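Local atomic coordinates of salicylate carboxymethyltransferase (Clarkia breweri, PDB entry 1M6E), a protein that transfers a methyl group from S-adenosyl-L-methionine to the carboxyl group of salicylic acid, yielding the volatile ester methyl salicylate. Residues 284-290 against 299-304. Residues are numbered along the deposited sequence; the frame is centred on the assembly and turned at random.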
loop_
_atom_site.group_PDB
_atom_site.type_symbol
_atom_site.label_atom_id
_atom_site.label_comp_id
_atom_site.label_asym_id
_atom_site.label_seq_id
_atom_site.Cartn_x
_atom_site.Cartn_y
_atom_site.Cartn_z
ATOM N N TRP A 284 18.942 -21.189 -15.793
ATOM C CA TRP A 284 19.333 -19.865 -15.364
ATOM C C TRP A 284 19.609 -19.039 -16.619
ATOM O O TRP A 284 20.669 -18.431 -16.769
ATOM C CB TRP A 284 20.570 -19.916 -14.437
ATOM C CG TRP A 284 20.418 -20.838 -13.204
ATOM C CD1 TRP A 284 19.313 -21.566 -12.861
ATOM C CD2 TRP A 284 21.397 -21.102 -12.184
ATOM N NE1 TRP A 284 19.535 -22.259 -11.695
ATOM C CE2 TRP A 284 20.805 -21.997 -11.255
ATOM C CE3 TRP A 284 22.714 -20.673 -11.963
ATOM C CZ2 TRP A 284 21.491 -22.479 -10.111
ATOM C CZ3 TRP A 284 23.407 -21.155 -10.818
ATOM C CH2 TRP A 284 22.783 -22.048 -9.911
ATOM N N SER A 285 18.659 -19.063 -17.550
ATOM C CA SER A 285 18.745 -18.246 -18.754
ATOM C C SER A 285 18.887 -16.842 -18.144
ATOM O O SER A 285 19.831 -16.115 -18.485
ATOM C CB SER A 285 17.434 -18.337 -19.539
ATOM O OG SER A 285 16.306 -18.069 -18.709
ATOM N N SER A 286 17.954 -16.513 -17.220
ATOM C CA SER A 286 17.872 -15.246 -16.437
ATOM C C SER A 286 17.860 -13.981 -17.266
ATOM O O SER A 286 18.034 -12.881 -16.730
ATOM C CB SER A 286 19.018 -15.139 -15.379
ATOM O OG SER A 286 18.702 -15.638 -14.062
ATOM N N CYS A 287 17.652 -14.144 -18.575
ATOM C CA CYS A 287 17.617 -13.023 -19.518
ATOM C C CYS A 287 16.358 -12.984 -20.378
ATOM O O CYS A 287 15.240 -13.365 -19.986
ATOM C CB CYS A 287 18.780 -13.097 -20.498
ATOM S SG CYS A 287 20.366 -13.501 -19.848
ATOM N N THR A 288 16.603 -12.524 -21.593
ATOM C CA THR A 288 15.610 -12.391 -22.622
ATOM C C THR A 288 16.441 -12.241 -23.907
ATOM O O THR A 288 17.621 -12.599 -23.921
ATOM C CB THR A 288 14.708 -11.158 -22.323
ATOM O OG1 THR A 288 14.159 -10.652 -23.543
ATOM C CG2 THR A 288 15.490 -10.068 -21.591
ATOM N N LYS A 289 15.850 -11.762 -24.993
ATOM C CA LYS A 289 16.622 -11.567 -26.216
ATOM C C LYS A 289 17.460 -10.311 -25.960
ATOM O O LYS A 289 17.325 -9.300 -26.655
ATOM C CB LYS A 289 15.682 -11.351 -27.402
ATOM C CG LYS A 289 14.623 -10.283 -27.152
ATOM C CD LYS A 289 13.665 -10.178 -28.324
ATOM C CE LYS A 289 12.555 -9.183 -28.045
ATOM N NZ LYS A 289 11.645 -9.086 -29.212
ATOM N N ASP A 290 18.322 -10.397 -24.946
ATOM C CA ASP A 290 19.182 -9.293 -24.516
ATOM C C ASP A 290 20.309 -8.919 -25.467
ATOM O O ASP A 290 20.952 -9.792 -26.051
ATOM C CB ASP A 290 19.780 -9.612 -23.147
ATOM C CG ASP A 290 19.437 -8.570 -22.111
ATOM O OD1 ASP A 290 19.766 -7.385 -22.339
ATOM O OD2 ASP A 290 18.838 -8.935 -21.074
ATOM N N GLU A 299 25.186 -14.393 -19.484
ATOM C CA GLU A 299 24.052 -15.287 -19.195
ATOM C C GLU A 299 23.810 -15.619 -17.738
ATOM O O GLU A 299 22.666 -15.697 -17.285
ATOM C CB GLU A 299 24.171 -16.591 -19.992
ATOM C CG GLU A 299 23.248 -17.692 -19.492
ATOM C CD GLU A 299 23.234 -18.924 -20.389
ATOM O OE1 GLU A 299 24.322 -19.474 -20.682
ATOM O OE2 GLU A 299 22.124 -19.350 -20.793
ATOM N N GLU A 300 24.893 -15.848 -17.015
ATOM C CA GLU A 300 24.817 -16.152 -15.594
ATOM C C GLU A 300 25.658 -15.067 -14.923
ATOM O O GLU A 300 25.323 -14.509 -13.864
ATOM C CB GLU A 300 25.403 -17.544 -15.303
ATOM C CG GLU A 300 24.482 -18.731 -15.592
ATOM C CD GLU A 300 24.834 -19.921 -14.719
ATOM O OE1 GLU A 300 24.927 -19.734 -13.492
ATOM O OE2 GLU A 300 25.017 -21.038 -15.236
ATOM N N GLY A 301 26.770 -14.779 -15.575
ATOM C CA GLY A 301 27.637 -13.752 -15.074
ATOM C C GLY A 301 26.819 -12.492 -15.094
ATOM O O GLY A 301 26.415 -11.999 -16.149
ATOM N N TYR A 302 26.542 -11.988 -13.910
ATOM C CA TYR A 302 25.787 -10.778 -13.818
ATOM C C TYR A 302 24.291 -11.119 -13.783
ATOM O O TYR A 302 23.679 -11.130 -12.715
ATOM C CB TYR A 302 26.152 -9.867 -15.006
ATOM C CG TYR A 302 26.309 -8.424 -14.637
ATOM C CD1 TYR A 302 26.897 -8.065 -13.427
ATOM C CD2 TYR A 302 25.865 -7.412 -15.488
ATOM C CE1 TYR A 302 27.044 -6.731 -13.057
ATOM C CE2 TYR A 302 26.005 -6.068 -15.140
ATOM C CZ TYR A 302 26.599 -5.730 -13.914
ATOM O OH TYR A 302 26.761 -4.403 -13.544
ATOM N N ASN A 303 23.701 -11.452 -14.919
ATOM C CA ASN A 303 22.281 -11.718 -14.914
ATOM C C ASN A 303 21.759 -12.699 -13.869
ATOM O O ASN A 303 20.658 -12.526 -13.363
ATOM C CB ASN A 303 21.836 -12.102 -16.314
ATOM C CG ASN A 303 21.952 -10.933 -17.303
ATOM O OD1 ASN A 303 21.648 -11.082 -18.491
ATOM N ND2 ASN A 303 22.391 -9.762 -16.815
ATOM N N VAL A 304 22.513 -13.725 -13.518
ATOM C CA VAL A 304 22.002 -14.640 -12.508
ATOM C C VAL A 304 22.429 -14.118 -11.141
ATOM O O VAL A 304 21.855 -14.486 -10.119
ATOM C CB VAL A 304 22.505 -16.097 -12.737
ATOM C CG1 VAL A 304 22.186 -16.977 -11.522
ATOM C CG2 VAL A 304 21.821 -16.683 -13.974
#
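E299 and E300 meet W284 and S285 in the long loop of a Rossmann-fold methyltransferase, where the chain leaves the outermost sheet strand 275-283 and turns back into helix 303-320. E299 lies alongside the backbone of the first segment: its CG, anti to the backbone N (chi1 165°), is 3.8 Å from W284 O. S285 O and E299 O come within 3.1 Å; both are acceptors, so they do not bond. E300 sends an extended chain obliquely across to the edge of the indole. Its carboxylate comes beside CE3 and CZ3 there, turned roughly 77° from the ring plane, but OE1 is modelled too close to the ring for its exact place to be relied on. OE2 is hydrogen-bonded to T345 OG1, which ties down the buried end of this acid, and the backbone of T345 also pairs with W284. The chain then winds up, with V304 N bonded to E300 O at 2.9 Å. N303 faces S286 and C287, its backbone O 3.7 Å from S286 CB and its CB near C287 SG. V304, itself buried, turns both methyls toward the first segment. CG1, anti to the backbone N (chi1 169°), approaches W284 CE3 obliquely, while CG2 touches both W284 CB, at 3.5 Å, and S286. I225 also touches V304, and I336 of helix 322-341 packs on W284 and E300. The contact borders the substrate pocket: the W284 side chain is about 7 Å from the bound salicylate, its ring meets that of the pocket residue F347, and S285 and S286 touch I24 on helix 23-31. On the serine side of the same valine methyl, S286 OG lies 3.3 Å from V304 CG2.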